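Local coordinates for protein CbbY (Rhodobacter sphaeroides, PDB 4UAS), which dephosphorylates xylulose-1,5-bisphosphate, a potent inhibitor that rubisco itself produces, using magnesium as cofactor, at residues L31-W35 with G64-L69. Residues are numbered along the deposited sequence; the frame is centred on the assembly and turned at random.
Sequences LGVDW and GDPAPL
Gly-64 passes beside the carboxylate of Asp-34, its CA 3.7 Å from Asp-34 OD1. At Asp-65 the two loops trade bonds. Asp-65 N lies 2.9 Å from Asp-34 OD1, on its syn side, in an almost straight bond (171°), while Asp-65 OD2 takes the N-H of Asp-34 from above the carboxylate plane, a more bent bond. Asp-34 CG stands between its own backbone N and carbonyl carbon (chi1 68°), which brings OD1 to the Asp-65 N-H and lays the carboxylate over that of Asp-65. The two acids lie stacked, planes 25° apart, with OD1 of Asp-34 3.3 Å from OD2 of Asp-65; the backbone N-H donors, and a water that donates to Asp-34 OD2 and Asp-65 OD1, probably offset the repulsion. The carbonyl O of Asp-65, which lies in the indole plane, accepts Trp-35 NE1 at 2.8 Å, the donor tilted somewhat out of the carbonyl plane, and Gln-62 NE2 grips the same oxygen. Beyond Pro-66, the benzo edge of the indole runs along Ala-67, Trp-35 CZ2 being 3.7 Å from Ala-67 CA, while Val-33 CG2 sits over one face of the ring. Pro-68 presses CD against Val-33 CG1 (3.6 Å), and Leu-69 CD1 closes the row on Leu-31 CD2. A phenylalanine in place of Trp-35, having no N-H, would probably leave the Asp-65 carbonyl relying on Gln-62 NE2 and open a gap beside Ala-67. The contact joins two interhelical loops of the helical cap of this HAD phosphatase, far from the parallel sheet: the loop that leaves helix 17-31 through a Schellman motif at Gly-32, and the one linking helices 51-61 and 71-87, with Trp-35 meeting Phe-28 and Phe-58 edge-to-face and packing on Leu-59 and Ile-74.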
loop_
_atom_site.group_PDB
_atom_site.type_symbol
_atom_site.label_atom_id
_atom_site.label_comp_id
_atom_site.label_asym_id
_atom_site.label_seq_id
_atom_site.Cartn_x
_atom_site.Cartn_y
_atom_site.Cartn_z
ATOM N N LEU A 31 14.162 -8.614 19.295
ATOM C CA LEU A 31 14.378 -7.535 20.222
ATOM C C LEU A 31 14.217 -7.910 21.702
ATOM O O LEU A 31 14.579 -7.133 22.576
ATOM C CB LEU A 31 13.520 -6.356 19.852
ATOM C CG LEU A 31 13.891 -5.674 18.551
ATOM C CD1 LEU A 31 12.949 -4.519 18.239
ATOM C CD2 LEU A 31 15.329 -5.117 18.595
ATOM N N GLY A 32 13.731 -9.122 21.937
ATOM C CA GLY A 32 13.549 -9.598 23.292
ATOM C C GLY A 32 12.359 -9.103 24.024
ATOM O O GLY A 32 12.309 -9.228 25.256
ATOM N N VAL A 33 11.400 -8.534 23.319
ATOM C CA VAL A 33 10.170 -8.048 23.931
ATOM C C VAL A 33 9.099 -9.110 23.818
ATOM O O VAL A 33 9.178 -10.004 22.952
ATOM C CB VAL A 33 9.669 -6.690 23.395
ATOM C CG1 VAL A 33 10.607 -5.578 23.780
ATOM C CG2 VAL A 33 9.414 -6.740 21.893
ATOM N N ASP A 34 8.078 -9.037 24.660
ATOM C CA ASP A 34 6.984 -9.972 24.702
ATOM C C ASP A 34 5.847 -9.661 23.741
ATOM O O ASP A 34 4.876 -10.446 23.632
ATOM C CB ASP A 34 6.466 -10.157 26.137
ATOM C CG ASP A 34 5.795 -8.972 26.722
ATOM O OD1 ASP A 34 6.015 -7.857 26.258
ATOM O OD2 ASP A 34 5.007 -9.143 27.688
ATOM N N TRP A 35 5.966 -8.624 22.960
ATOM C CA TRP A 35 4.885 -8.191 22.073
ATOM C C TRP A 35 4.660 -9.213 20.976
ATOM O O TRP A 35 5.591 -9.787 20.417
ATOM C CB TRP A 35 5.234 -6.839 21.392
ATOM C CG TRP A 35 5.782 -5.796 22.289
ATOM C CD1 TRP A 35 5.594 -5.628 23.637
ATOM C CD2 TRP A 35 6.550 -4.696 21.860
ATOM N NE1 TRP A 35 6.284 -4.531 24.067
ATOM C CE2 TRP A 35 6.866 -3.924 22.985
ATOM C CE3 TRP A 35 7.028 -4.293 20.598
ATOM C CZ2 TRP A 35 7.636 -2.763 22.902
ATOM C CZ3 TRP A 35 7.847 -3.144 20.516
ATOM C CH2 TRP A 35 8.108 -2.368 21.655
ATOM N N GLY A 64 2.516 -4.832 28.111
ATOM C CA GLY A 64 3.685 -5.669 28.125
ATOM C C GLY A 64 4.969 -4.841 28.262
ATOM O O GLY A 64 4.931 -3.778 28.880
ATOM N N ASP A 65 6.068 -5.345 27.726
ATOM C CA ASP A 65 7.343 -4.744 27.959
ATOM C C ASP A 65 7.390 -3.317 27.429
ATOM O O ASP A 65 6.798 -3.029 26.388
ATOM C CB ASP A 65 8.458 -5.544 27.261
ATOM C CG ASP A 65 8.676 -6.909 27.802
ATOM O OD1 ASP A 65 8.436 -7.130 29.026
ATOM O OD2 ASP A 65 9.252 -7.748 27.031
ATOM N N PRO A 66 8.135 -2.436 28.104
ATOM C CA PRO A 66 8.358 -1.088 27.508
ATOM C C PRO A 66 9.237 -1.204 26.279
ATOM O O PRO A 66 10.010 -2.131 26.135
ATOM C CB PRO A 66 9.047 -0.336 28.630
ATOM C CG PRO A 66 9.695 -1.345 29.413
ATOM C CD PRO A 66 8.861 -2.594 29.362
ATOM N N ALA A 67 9.124 -0.251 25.365
ATOM C CA ALA A 67 9.994 -0.276 24.191
ATOM C C ALA A 67 11.468 -0.177 24.594
ATOM O O ALA A 67 11.831 0.728 25.338
ATOM C CB ALA A 67 9.662 0.890 23.289
ATOM N N PRO A 68 12.313 -1.069 24.079
ATOM C CA PRO A 68 13.737 -1.014 24.454
ATOM C C PRO A 68 14.614 -0.214 23.477
ATOM O O PRO A 68 15.747 0.049 23.780
ATOM C CB PRO A 68 14.142 -2.488 24.384
ATOM C CG PRO A 68 13.403 -2.997 23.203
ATOM C CD PRO A 68 12.030 -2.308 23.315
ATOM N N LEU A 69 14.035 0.308 22.387
ATOM C CA LEU A 69 14.683 1.134 21.407
ATOM C C LEU A 69 13.685 2.198 20.981
ATOM O O LEU A 69 12.461 2.017 21.091
ATOM C CB LEU A 69 15.001 0.314 20.119
ATOM C CG LEU A 69 15.919 -0.825 20.126
ATOM C CD1 LEU A 69 16.117 -1.323 18.723
ATOM C CD2 LEU A 69 17.251 -0.397 20.665
HETATM O O HOH W 1 5.890 -7.753 30.040
#